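Bd3460 (Bdellovibrio bacteriovorus, PDB 5CEC) binds the predatory endopeptidase Bd3459 as its ankyrin-repeat immunity protein, probably shielding the predator from its own enzyme during invasion of prey. Local coordinates at residues Thr133-Met136 / Arg137-Asn141; Lys154-Ile157 / Asn158-Asn161; Ile180-Leu183 / Ile184-Ala188; Lys196-Ala200 / Leu201-Lys205. One frame throughout, in Å; residues are numbered along the deposited sequence.

Overall arrangement
The four contacts follow one another in the C-terminal part of the ankyrin array, each within one continuous segment. Contact 1 is wholly buried, its centre about 6 Å from that of the chain; the centres of contacts 2 to 4, partly buried, lie about 13, 19 and 24 Å from it. Contacts 1 and 4 both start a helix with a threonine N-cap, but Asp202 makes the second a full capping box, whereas Met136, its equivalent in contact 1, offers no carboxylate. Contact 3 ends a helix with a Schellman motif, and contact 2 is a 3-10 turn with a water bridge. Contacts 1, 2 and 3 touch through Phe135, Ile157 and Leu183; contact 4 touches none of them.

Contact 1 of 4, residues Thr133-Met136 / Arg137-Asn141; sequences TLFM and RAAQN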
ATOM      1  N   THR B 133      14.282  11.756  18.251  1.00 14.25           N
ATOM      2  CA  THR B 133      15.423  11.471  17.396  1.00 14.31           C
ATOM      3  C   THR B 133      15.029  10.516  16.281  1.00 13.46           C
ATOM      4  O   THR B 133      14.084   9.735  16.417  1.00 14.27           O
ATOM      5  CB  THR B 133      16.612  10.875  18.152  1.00 14.68           C
ATOM      6  OG1 THR B 133      16.228   9.597  18.670  1.00 14.91           O
ATOM      7  CG2 THR B 133      17.063  11.793  19.277  1.00 15.79           C
ATOM      8  N   LEU B 134      15.762  10.566  15.185  1.00 13.76           N
ATOM      9  CA  LEU B 134      15.613   9.565  14.113  1.00 13.71           C
ATOM     10  C   LEU B 134      15.712   8.140  14.678  1.00 13.77           C
ATOM     11  O   LEU B 134      14.930   7.247  14.305  1.00 13.80           O
ATOM     12  CB  LEU B 134      16.672   9.756  13.038  1.00 13.38           C
ATOM     13  CG  LEU B 134      16.476   8.956  11.762  1.00 14.12           C
ATOM     14  CD1 LEU B 134      15.398   9.624  10.905  1.00 14.90           C
ATOM     15  CD2 LEU B 134      17.770   8.855  10.981  1.00 14.63           C
ATOM     16  N   PHE B 135      16.697   7.934  15.550  1.00 13.70           N
ATOM     17  CA  PHE B 135      16.878   6.617  16.166  1.00 14.21           C
ATOM     18  C   PHE B 135      15.616   6.156  16.876  1.00 14.22           C
ATOM     19  O   PHE B 135      15.209   5.003  16.721  1.00 14.45           O
ATOM     20  CB  PHE B 135      18.052   6.580  17.164  1.00 14.44           C
ATOM     21  CG  PHE B 135      18.137   5.256  17.847  1.00 14.74           C
ATOM     22  CD1 PHE B 135      18.549   4.141  17.154  1.00 14.83           C
ATOM     23  CD2 PHE B 135      17.713   5.118  19.160  1.00 14.65           C
ATOM     24  CE1 PHE B 135      18.528   2.887  17.753  1.00 15.75           C
ATOM     25  CE2 PHE B 135      17.658   3.887  19.759  1.00 15.01           C
ATOM     26  CZ  PHE B 135      18.084   2.764  19.062  1.00 16.89           C
ATOM     27  N   MET B 136      15.013   7.037  17.670  1.00 13.80           N
ATOM     28  CA  MET B 136      13.792   6.667  18.378  1.00 14.00           C
ATOM     29  C   MET B 136      12.684   6.203  17.461  1.00 13.77           C
ATOM     30  O   MET B 136      12.008   5.226  17.733  1.00 14.13           O
ATOM     31  CB  MET B 136      13.286   7.835  19.238  1.00 15.36           C
ATOM     32  CG  MET B 136      14.125   8.052  20.446  1.00 16.14           C
ATOM     33  SD  MET B 136      13.734   9.580  21.314  1.00 17.78           S
ATOM     34  CE  MET B 136      12.142   9.192  22.024  1.00 17.82           C
ATOM     35  N   ARG B 137      12.486   6.919  16.381  1.00 12.96           N
ATOM     36  CA  ARG B 137      11.438   6.600  15.451  1.00 13.50           C
ATOM     37  C   ARG B 137      11.698   5.242  14.792  1.00 13.88           C
ATOM     38  O   ARG B 137      10.795   4.398  14.659  1.00 15.09           O
ATOM     39  CB  ARG B 137      11.255   7.729  14.425  1.00 14.14           C
ATOM     40  CG  ARG B 137      10.075   7.529  13.485  1.00 14.01           C
ATOM     41  CD  ARG B 137       8.725   7.374  14.172  1.00 14.20           C
ATOM     42  NE  ARG B 137       8.520   8.427  15.174  1.00 14.35           N
ATOM     43  CZ  ARG B 137       8.079   9.669  14.932  1.00 13.80           C
ATOM     44  NH1 ARG B 137       7.662  10.010  13.730  1.00 13.77           N
ATOM     45  NH2 ARG B 137       8.061  10.557  15.910  1.00 13.96           N
ATOM     46  N   ALA B 138      12.934   5.018  14.349  1.00 13.77           N
ATOM     47  CA  ALA B 138      13.319   3.701  13.802  1.00 14.78           C
ATOM     48  C   ALA B 138      13.194   2.584  14.844  1.00 14.77           C
ATOM     49  O   ALA B 138      12.726   1.492  14.537  1.00 16.45           O
ATOM     50  CB  ALA B 138      14.729   3.766  13.257  1.00 15.64           C
ATOM     51  N   ALA B 139      13.559   2.863  16.088  1.00 14.94           N
ATOM     52  CA  ALA B 139      13.512   1.842  17.136  1.00 15.98           C
ATOM     53  C   ALA B 139      12.139   1.310  17.373  1.00 16.47           C
ATOM     54  O   ALA B 139      11.967   0.134  17.669  1.00 18.29           O
ATOM     55  CB  ALA B 139      14.101   2.359  18.444  1.00 17.43           C
ATOM     56  N   GLN B 140      11.129   2.149  17.236  1.00 14.53           N
ATOM     57  CA  GLN B 140       9.772   1.671  17.418  1.00 15.58           C
ATOM     58  C   GLN B 140       9.302   0.791  16.279  1.00 16.53           C
ATOM     59  O   GLN B 140       8.352   0.069  16.453  1.00 20.17           O
ATOM     60  CB  GLN B 140       8.792   2.818  17.581  1.00 17.25           C
ATOM     61  CG  GLN B 140       8.886   3.552  18.904  1.00 17.50           C
ATOM     62  CD  GLN B 140       7.681   4.458  19.149  1.00 16.77           C
ATOM     63  OE1 GLN B 140       7.791   5.678  18.964  1.00 17.20           O
ATOM     64  NE2 GLN B 140       6.557   3.912  19.540  1.00 18.32           N
ATOM     65  N   ASN B 141       9.940   0.842  15.116  1.00 14.50           N
ATOM     66  CA  ASN B 141       9.353   0.346  13.872  1.00 15.69           C
ATOM     67  C   ASN B 141      10.215  -0.567  13.018  1.00 17.31           C
ATOM     68  O   ASN B 141       9.664  -1.425  12.360  1.00 21.90           O
ATOM     69  CB  ASN B 141       8.897   1.541  13.028  1.00 16.34           C
ATOM     70  CG  ASN B 141       7.743   2.263  13.666  1.00 17.94           C
ATOM     71  OD1 ASN B 141       6.648   1.705  13.811  1.00 19.52           O
ATOM     72  ND2 ASN B 141       7.991   3.476  14.140  1.00 16.06           N
TER
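Met136 O accepts from Gln140 N at 3.2 Å, and Arg137 N donates to Thr133 O at 3.2 Å, binding the first turns of helix 134-141 together. The aliphatic CG of Gln140 lies 3.7 Å from that Met136 O. The Met136 side chain, bent at chi3, packs on Asn161 and on Ala167 of helix 167-174. The Met136 N-H, which has no carbonyl one turn earlier in the helix to point at, goes to Thr133 OG1 instead (3.0 Å), making Thr133 the N-cap. TLFMRAA resembles the TPLHxAA signature found at the start of the first helix of many ankyrin repeats, with Met136 where histidine is usual. Asn141 ND2 donates to Arg137 O at 3.0 Å from within the carbonyl plane, though that oxygen lies somewhat out of the plane of the Asn141 amide. The arginine side chain is bent at chi2 and chi3, and its NH2 forms a salt bridge with Asp132. On another flank of the helix the CB of Ala139 sits over one face of the Phe135 ring, off toward the rim and 4.1 Å from Phe135 CZ. With CG anti to the backbone N (chi1 176°), that ring is directed along the helix toward Ala139. Phe135 also packs on Ala146 and Ile149 of helix 143-152, whereas Asn141 ND2 reaches Gln400 of the Bd3459 chain in a hydrogen bond.

Contact 2 of 4, residues Lys154-Ile157 / Asn158-Asn161; sequences KSLI and NKAN
Leu156 O takes two donors: Lys159 N at 3.2 Å, and a water at 2.8 Å. The same water gives its other hydrogen to Lys159 O at 2.7 Å, bridging the carbonyls of residues three apart. The amide of Lys159 does not approach along the carbonyl. It stands 71° out of the carbonyl plane of Leu156, although its own N-H points fairly straight at the oxygen (165°). One residue earlier, Asn158 N donates to Ser155 O at 3.1 Å, also from above the plane. Bonds between residues three apart are the mark of a 3-10 turn, and here that turn runs out into the extended loop 159-161. Apolar packing adds to these bonds. The side chains of Leu156 and Lys159 lie side by side and point the same way, with Leu156 CD2 3.8 Å from Lys159 CD. In the lysine, an extended chain with CG anti to the backbone N (chi1 180°) lays the methylenes alongside the leucine, while NZ goes on to a salt bridge with Asp123. Asn158 is paired with Ile157 in a similar way, Asn158 ND2 lying 3.6 Å from Ile157 CG2. The Asn158 amide uses both ends beyond the turn, ND2 on Gly187 O and OD1 on Asp189 N, which ties this loop to the one after helix 177-185. On the side of the helices, Leu156 packs on Ile149 and Leu150 of helix 143-152, and Ile157 packs against Leu150 and against Phe135 of helix 134-141.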
ATOM      1  N   LYS B 154      27.027   5.216  18.108  1.00 21.20           N
ATOM      2  CA  LYS B 154      26.648   4.346  19.221  1.00 22.00           C
ATOM      3  C   LYS B 154      25.843   5.089  20.292  1.00 20.14           C
ATOM      4  O   LYS B 154      24.890   4.522  20.847  1.00 18.84           O
ATOM      5  CB  LYS B 154      27.947   3.728  19.811  1.00 25.83           C
ATOM      6  CG  LYS B 154      27.844   2.848  21.061  1.00 30.85           C
ATOM      7  CD  LYS B 154      29.252   2.490  21.540  1.00 32.52           C
ATOM      8  CE  LYS B 154      29.209   1.668  22.823  1.00 36.35           C
ATOM      9  NZ  LYS B 154      30.547   1.199  23.278  1.00 38.87           N
ATOM     10  N   SER B 155      26.206   6.355  20.553  1.00 19.92           N
ATOM     11  CA  SER B 155      25.623   7.082  21.675  1.00 21.88           C
ATOM     12  C   SER B 155      24.163   7.440  21.450  1.00 18.00           C
ATOM     13  O   SER B 155      23.479   7.816  22.401  1.00 18.11           O
ATOM     14  CB  SER B 155      26.421   8.347  22.012  1.00 23.36           C
ATOM     15  OG  SER B 155      26.269   9.324  21.019  1.00 24.41           O
ATOM     16  N   LEU B 156      23.669   7.351  20.221  1.00 16.79           N
ATOM     17  CA  LEU B 156      22.273   7.717  19.983  1.00 16.68           C
ATOM     18  C   LEU B 156      21.289   6.864  20.761  1.00 16.06           C
ATOM     19  O   LEU B 156      20.149   7.279  20.985  1.00 16.80           O
ATOM     20  CB  LEU B 156      21.960   7.697  18.512  1.00 16.40           C
ATOM     21  CG  LEU B 156      22.653   8.772  17.691  1.00 16.65           C
ATOM     22  CD1 LEU B 156      22.426   8.544  16.229  1.00 16.81           C
ATOM     23  CD2 LEU B 156      22.208  10.150  18.077  1.00 17.49           C
ATOM     24  N   ILE B 157      21.712   5.693  21.212  1.00 15.89           N
ATOM     25  CA  ILE B 157      20.867   4.856  22.059  1.00 16.37           C
ATOM     26  C   ILE B 157      20.281   5.609  23.236  1.00 16.42           C
ATOM     27  O   ILE B 157      19.109   5.359  23.599  1.00 16.03           O
ATOM     28  CB  ILE B 157      21.616   3.564  22.477  1.00 16.51           C
ATOM     29  CG1 ILE B 157      20.708   2.600  23.235  1.00 16.08           C
ATOM     30  CG2 ILE B 157      22.844   3.861  23.326  1.00 17.67           C
ATOM     31  CD1 ILE B 157      19.528   2.091  22.459  1.00 16.29           C
ATOM     32  N   ASN B 158      21.053   6.520  23.821  1.00 16.42           N
ATOM     33  CA  ASN B 158      20.608   7.279  24.986  1.00 16.97           C
ATOM     34  C   ASN B 158      20.428   8.773  24.760  1.00 16.63           C
ATOM     35  O   ASN B 158      20.294   9.524  25.722  1.00 18.27           O
ATOM     36  CB  ASN B 158      21.522   7.026  26.184  1.00 17.32           C
ATOM     37  CG  ASN B 158      21.425   5.609  26.669  1.00 17.43           C
ATOM     38  OD1 ASN B 158      20.326   5.127  26.947  1.00 19.06           O
ATOM     39  ND2 ASN B 158      22.558   4.937  26.768  1.00 19.23           N
ATOM     40  N   LYS B 159      20.341   9.189  23.503  1.00 16.81           N
ATOM     41  CA  LYS B 159      20.090  10.595  23.208  1.00 15.93           C
ATOM     42  C   LYS B 159      18.624  10.902  23.411  1.00 16.00           C
ATOM     43  O   LYS B 159      17.764  10.324  22.761  1.00 16.60           O
ATOM     44  CB  LYS B 159      20.543  10.986  21.799  1.00 16.44           C
ATOM     45  CG  LYS B 159      20.281  12.451  21.507  1.00 16.72           C
ATOM     46  CD  LYS B 159      20.868  12.956  20.201  1.00 18.92           C
ATOM     47  CE  LYS B 159      20.416  14.369  19.884  1.00 21.65           C
ATOM     48  NZ  LYS B 159      21.328  15.065  18.944  1.00 25.49           N
ATOM     49  N   ALA B 160      18.350  11.842  24.296  1.00 16.70           N
ATOM     50  CA  ALA B 160      16.969  12.144  24.653  1.00 17.43           C
ATOM     51  C   ALA B 160      16.376  13.159  23.720  1.00 18.42           C
ATOM     52  O   ALA B 160      17.069  14.009  23.152  1.00 20.25           O
ATOM     53  CB  ALA B 160      16.865  12.626  26.092  1.00 19.95           C
ATOM     54  N   ASN B 161      15.049  13.064  23.591  1.00 17.54           N
ATOM     55  CA  ASN B 161      14.245  14.046  22.882  1.00 17.05           C
ATOM     56  C   ASN B 161      13.996  15.283  23.715  1.00 18.32           C
ATOM     57  O   ASN B 161      14.565  15.431  24.806  1.00 19.59           O
ATOM     58  CB  ASN B 161      12.952  13.416  22.334  1.00 16.44           C
ATOM     59  CG  ASN B 161      11.898  13.130  23.399  1.00 15.38           C
ATOM     60  OD1 ASN B 161      12.016  13.511  24.566  1.00 17.10           O
ATOM     61  ND2 ASN B 161      10.832  12.478  22.970  1.00 16.67           N
TER
HETATM   62  O   HOH W   1      17.799   8.696  20.643  1.00 15.85           O

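Contact 3 of 4, residues Ile180-Leu183 / Ile184-Ala188; sequences IDFL and IKKGA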
ATOM      1  N   ILE B 180      12.274  -3.945  24.306  1.00 16.66           N
ATOM      2  CA  ILE B 180      13.076  -3.524  25.450  1.00 17.54           C
ATOM      3  C   ILE B 180      14.434  -4.239  25.428  1.00 17.34           C
ATOM      4  O   ILE B 180      15.479  -3.619  25.593  1.00 17.43           O
ATOM      5  CB  ILE B 180      12.323  -3.769  26.788  1.00 19.14           C
ATOM      6  CG1 ILE B 180      11.045  -2.937  26.900  1.00 22.19           C
ATOM      7  CG2 ILE B 180      13.235  -3.567  27.993  1.00 19.77           C
ATOM      8  CD1 ILE B 180      11.223  -1.460  27.101  1.00 25.77           C
ATOM      9  N   ASP B 181      14.419  -5.550  25.203  1.00 16.75           N
ATOM     10  CA  ASP B 181      15.666  -6.297  25.166  1.00 18.21           C
ATOM     11  C   ASP B 181      16.588  -5.802  24.061  1.00 17.89           C
ATOM     12  O   ASP B 181      17.782  -5.743  24.277  1.00 19.17           O
ATOM     13  CB  ASP B 181      15.377  -7.796  24.955  1.00 20.53           C
ATOM     14  CG  ASP B 181      14.774  -8.488  26.190  1.00 25.41           C
ATOM     15  OD1 ASP B 181      14.824  -7.961  27.312  1.00 31.14           O
ATOM     16  OD2 ASP B 181      14.262  -9.602  26.015  1.00 32.49           O
ATOM     17  N   PHE B 182      16.039  -5.501  22.871  1.00 16.53           N
ATOM     18  CA  PHE B 182      16.823  -4.929  21.796  1.00 17.23           C
ATOM     19  C   PHE B 182      17.532  -3.672  22.267  1.00 17.14           C
ATOM     20  O   PHE B 182      18.755  -3.536  22.035  1.00 17.26           O
ATOM     21  CB  PHE B 182      15.946  -4.655  20.548  1.00 17.67           C
ATOM     22  CG  PHE B 182      16.607  -3.802  19.499  1.00 18.87           C
ATOM     23  CD1 PHE B 182      17.588  -4.335  18.684  1.00 21.12           C
ATOM     24  CD2 PHE B 182      16.310  -2.465  19.344  1.00 19.56           C
ATOM     25  CE1 PHE B 182      18.225  -3.555  17.721  1.00 22.64           C
ATOM     26  CE2 PHE B 182      16.932  -1.696  18.382  1.00 21.62           C
ATOM     27  CZ  PHE B 182      17.896  -2.232  17.575  1.00 22.28           C
ATOM     28  N   LEU B 183      16.802  -2.772  22.912  1.00 15.10           N
ATOM     29  CA  LEU B 183      17.397  -1.515  23.327  1.00 14.97           C
ATOM     30  C   LEU B 183      18.455  -1.715  24.381  1.00 14.77           C
ATOM     31  O   LEU B 183      19.513  -1.081  24.337  1.00 16.48           O
ATOM     32  CB  LEU B 183      16.357  -0.512  23.774  1.00 15.02           C
ATOM     33  CG  LEU B 183      15.400  -0.054  22.657  1.00 15.76           C
ATOM     34  CD1 LEU B 183      14.332   0.841  23.270  1.00 16.62           C
ATOM     35  CD2 LEU B 183      16.115   0.684  21.546  1.00 15.99           C
ATOM     36  N   ILE B 184      18.209  -2.639  25.299  1.00 15.70           N
ATOM     37  CA  ILE B 184      19.195  -2.942  26.332  1.00 16.38           C
ATOM     38  C   ILE B 184      20.451  -3.526  25.708  1.00 16.25           C
ATOM     39  O   ILE B 184      21.560  -3.149  26.098  1.00 18.01           O
ATOM     40  CB  ILE B 184      18.577  -3.821  27.417  1.00 18.24           C
ATOM     41  CG1 ILE B 184      17.582  -3.003  28.237  1.00 19.02           C
ATOM     42  CG2 ILE B 184      19.659  -4.428  28.300  1.00 19.58           C
ATOM     43  CD1 ILE B 184      16.783  -3.782  29.254  1.00 21.36           C
ATOM     44  N   LYS B 185      20.276  -4.453  24.761  1.00 16.10           N
ATOM     45  CA  LYS B 185      21.388  -5.052  24.030  1.00 18.65           C
ATOM     46  C   LYS B 185      22.247  -4.011  23.316  1.00 17.97           C
ATOM     47  O   LYS B 185      23.454  -4.191  23.186  1.00 21.66           O
ATOM     48  CB  LYS B 185      20.866  -6.157  23.103  1.00 21.80           C
ATOM     49  CG  LYS B 185      20.528  -7.434  23.891  1.00 27.62           C
ATOM     50  CD  LYS B 185      19.668  -8.409  23.107  1.00 32.41           C
ATOM     51  CE  LYS B 185      20.392  -8.943  21.894  1.00 35.89           C
ATOM     52  NZ  LYS B 185      19.548  -9.948  21.183  1.00 39.35           N
ATOM     53  N   LYS B 186      21.641  -2.872  22.960  1.00 17.83           N
ATOM     54  CA  LYS B 186      22.364  -1.763  22.336  1.00 18.67           C
ATOM     55  C   LYS B 186      22.837  -0.706  23.293  1.00 19.16           C
ATOM     56  O   LYS B 186      23.354   0.314  22.851  1.00 21.46           O
ATOM     57  CB  LYS B 186      21.482  -1.117  21.256  1.00 20.70           C
ATOM     58  CG  LYS B 186      21.096  -2.064  20.135  1.00 23.90           C
ATOM     59  CD  LYS B 186      22.286  -2.777  19.516  1.00 27.48           C
ATOM     60  CE  LYS B 186      21.894  -3.610  18.318  1.00 33.63           C
ATOM     61  NZ  LYS B 186      23.073  -4.298  17.761  1.00 37.04           N
ATOM     62  N   GLY B 187      22.699  -0.929  24.590  1.00 18.66           N
ATOM     63  CA  GLY B 187      23.278  -0.012  25.567  1.00 19.61           C
ATOM     64  C   GLY B 187      22.346   0.939  26.261  1.00 17.87           C
ATOM     65  O   GLY B 187      22.807   1.848  26.944  1.00 19.23           O
ATOM     66  N   ALA B 188      21.040   0.687  26.203  1.00 16.08           N
ATOM     67  CA  ALA B 188      20.112   1.600  26.872  1.00 17.53           C
ATOM     68  C   ALA B 188      20.374   1.697  28.366  1.00 17.89           C
ATOM     69  O   ALA B 188      20.525   0.702  29.062  1.00 19.60           O
ATOM     70  CB  ALA B 188      18.655   1.209  26.621  1.00 18.02           C
TER
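Hydrogen bonds between Ile180-Leu183 and Ile184-Ala188 carry helix 177-185 to its end and then close it. Two are ordinary helical bonds, Ile184 N to Ile180 O (2.9 Å) and Lys185 N to Asp181 O (2.8 Å). At Lys186 the pattern breaks: its amide lies between Phe182 O and Leu183 O, and both bonds are weak. The stronger closure comes from Ala188 N, which returns to Leu183 O at 3.0 Å, while Gly187 N reaches Ile184 O at 2.9 Å. This is a Schellman motif, with Gly187 as its C-prime residue. A positive phi of 103°, a conformation suited to glycine, lets the chain turn back. Among apolar contacts, Ala188 CB comes back to 4.0 Å from Leu183 CB, and the side chains of Ile180 and Ile184 cross at a slant, with Ile184 CD1 3.8 Å from Ile180 CG2. The aromatic contact is a CH-pi interaction: Lys186 CG lies over one face of the Phe182 ring, 4.3 Å from its centroid. A bend at chi2 (-52°) then carries the lysine chain past the rim, where Lys186 CE is 3.7 Å from Phe182 CE1. Phe182 itself leans on Ala146 and Glu147 of helix 143-152, whereas Leu183 and Ile180 face Val171 of helix 167-174, and Leu183 also touches Phe135 and Ala139 of helix 134-141.

Contact 4 of 4, residues Lys196-Ala200 / Leu201-Lys205; sequences KGQTA and LDVAK
A capping box starts helix 200-206, its two corners being Thr199 and Asp202. Thr199 N donates to Asp202 OD2 at 3.0 Å, and in return Asp202 N donates to Thr199 OG1 at 3.1 Å. Each side chain thus accepts from the backbone N-H of the other, at a helix start where the usual i-4 carbonyls are missing. The threonine hydroxyl sits between its own backbone N and carbonyl carbon (chi1 61°), which turns it inward over the first turn. The carboxylate is met from above its plane, about 40° out of it, by a fairly straight N-H. The helix N-terminus, with its amides and the positive end of the helix dipole, probably favours the negative charge of Asp202. Regular helical bonding follows at once: Val203 N goes to Thr199 O (3.1 Å) and Ala204 N to Ala200 O (3.0 Å). Just before the cap, Gln198 lies across Val203 at about a right angle, its OE1 3.5 Å from Val203 CG1. Gln198 CB also packs against Asp202 CB at 3.8 Å. Gln198 NE2 is hydrogen-bonded to Glu206. Farther in, Val203 packs on Phe169 and Ala172 of helix 167-174, and Ala200 and Ala204 face helix 210-218. Gly197, at positive phi, leads into the sequence TALDVA, which echoes the TPLHxAA signature, consistent with the threonine-capped start of an ankyrin helix, here with aspartate at the histidine position completing the box.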
ATOM      1  N   LYS B 196       9.500  15.302  33.226  1.00 22.18           N
ATOM      2  CA  LYS B 196       8.469  15.154  34.258  1.00 23.57           C
ATOM      3  C   LYS B 196       8.955  14.368  35.479  1.00 23.87           C
ATOM      4  O   LYS B 196       8.204  14.187  36.427  1.00 30.14           O
ATOM      5  CB  LYS B 196       7.205  14.485  33.708  1.00 25.78           C
ATOM      6  CG  LYS B 196       6.423  15.271  32.660  1.00 28.54           C
ATOM      7  CD  LYS B 196       5.223  14.417  32.297  1.00 34.77           C
ATOM      8  CE  LYS B 196       4.408  14.960  31.153  1.00 42.10           C
ATOM      9  NZ  LYS B 196       3.377  13.938  30.803  1.00 43.96           N
ATOM     10  N   GLY B 197      10.204  13.905  35.457  1.00 22.52           N
ATOM     11  CA  GLY B 197      10.755  13.088  36.531  1.00 23.08           C
ATOM     12  C   GLY B 197      10.399  11.614  36.487  1.00 22.33           C
ATOM     13  O   GLY B 197      10.587  10.898  37.469  1.00 26.40           O
ATOM     14  N   GLN B 198       9.873  11.161  35.358  1.00 20.59           N
ATOM     15  CA  GLN B 198       9.443   9.782  35.186  1.00 20.75           C
ATOM     16  C   GLN B 198      10.544   8.906  34.580  1.00 19.38           C
ATOM     17  O   GLN B 198      11.278   9.326  33.691  1.00 19.23           O
ATOM     18  CB  GLN B 198       8.243   9.702  34.232  1.00 19.69           C
ATOM     19  CG  GLN B 198       7.004  10.488  34.628  1.00 20.76           C
ATOM     20  CD  GLN B 198       5.964  10.414  33.513  1.00 22.71           C
ATOM     21  OE1 GLN B 198       6.198  10.887  32.406  1.00 22.31           O
ATOM     22  NE2 GLN B 198       4.822   9.795  33.798  1.00 26.09           N
ATOM     23  N   THR B 199      10.632   7.673  35.053  1.00 18.43           N
ATOM     24  CA  THR B 199      11.444   6.645  34.408  1.00 19.25           C
ATOM     25  C   THR B 199      10.662   5.963  33.295  1.00 17.48           C
ATOM     26  O   THR B 199       9.453   6.162  33.155  1.00 18.26           O
ATOM     27  CB  THR B 199      11.846   5.576  35.420  1.00 21.42           C
ATOM     28  OG1 THR B 199      10.659   4.974  35.941  1.00 21.71           O
ATOM     29  CG2 THR B 199      12.684   6.168  36.573  1.00 23.36           C
ATOM     30  N   ALA B 200      11.324   5.106  32.531  1.00 16.38           N
ATOM     31  CA  ALA B 200      10.649   4.295  31.528  1.00 17.11           C
ATOM     32  C   ALA B 200       9.607   3.377  32.168  1.00 15.83           C
ATOM     33  O   ALA B 200       8.528   3.202  31.634  1.00 16.17           O
ATOM     34  CB  ALA B 200      11.649   3.499  30.707  1.00 17.30           C
ATOM     35  N   LEU B 201       9.930   2.781  33.307  1.00 17.24           N
ATOM     36  CA  LEU B 201       8.960   1.967  34.030  1.00 18.77           C
ATOM     37  C   LEU B 201       7.719   2.804  34.390  1.00 18.64           C
ATOM     38  O   LEU B 201       6.590   2.342  34.216  1.00 19.50           O
ATOM     39  CB  LEU B 201       9.604   1.401  35.305  1.00 19.52           C
ATOM     40  CG  LEU B 201       8.670   0.624  36.241  1.00 20.98           C
ATOM     41  CD1 LEU B 201       7.945  -0.488  35.495  1.00 21.05           C
ATOM     42  CD2 LEU B 201       9.463   0.060  37.399  1.00 23.53           C
ATOM     43  N   ASP B 202       7.931   4.033  34.877  1.00 18.51           N
ATOM     44  CA  ASP B 202       6.820   4.910  35.231  1.00 19.58           C
ATOM     45  C   ASP B 202       5.895   5.080  34.003  1.00 19.48           C
ATOM     46  O   ASP B 202       4.666   5.035  34.129  1.00 20.81           O
ATOM     47  CB  ASP B 202       7.297   6.293  35.674  1.00 21.47           C
ATOM     48  CG  ASP B 202       7.918   6.303  37.047  1.00 22.48           C
ATOM     49  OD1 ASP B 202       7.613   5.431  37.892  1.00 26.64           O
ATOM     50  OD2 ASP B 202       8.687   7.246  37.289  1.00 25.24           O
ATOM     51  N   VAL B 203       6.463   5.317  32.828  1.00 18.15           N
ATOM     52  CA  VAL B 203       5.607   5.591  31.669  1.00 18.49           C
ATOM     53  C   VAL B 203       4.938   4.330  31.143  1.00 17.62           C
ATOM     54  O   VAL B 203       3.851   4.390  30.585  1.00 18.89           O
ATOM     55  CB  VAL B 203       6.300   6.420  30.551  1.00 17.55           C
ATOM     56  CG1 VAL B 203       6.909   7.681  31.131  1.00 18.79           C
ATOM     57  CG2 VAL B 203       7.315   5.624  29.762  1.00 17.72           C
ATOM     58  N   ALA B 204       5.595   3.169  31.290  1.00 17.01           N
ATOM     59  CA  ALA B 204       4.923   1.911  30.983  1.00 17.35           C
ATOM     60  C   ALA B 204       3.657   1.712  31.815  1.00 17.81           C
ATOM     61  O   ALA B 204       2.625   1.348  31.291  1.00 19.36           O
ATOM     62  CB  ALA B 204       5.849   0.740  31.183  1.00 16.74           C
ATOM     63  N   LYS B 205       3.789   1.924  33.109  1.00 18.10           N
ATOM     64  CA  LYS B 205       2.653   1.796  34.002  1.00 20.26           C
ATOM     65  C   LYS B 205       1.547   2.771  33.629  1.00 20.92           C
ATOM     66  O   LYS B 205       0.393   2.403  33.541  1.00 23.16           O
ATOM     67  CB  LYS B 205       3.068   2.072  35.436  1.00 21.93           C
ATOM     68  CG  LYS B 205       4.029   1.098  36.059  1.00 23.79           C
ATOM     69  CD  LYS B 205       4.285   1.566  37.483  1.00 28.54           C
ATOM     70  CE  LYS B 205       5.301   0.738  38.197  1.00 30.34           C
ATOM     71  NZ  LYS B 205       5.622   1.437  39.480  1.00 28.97           N
TER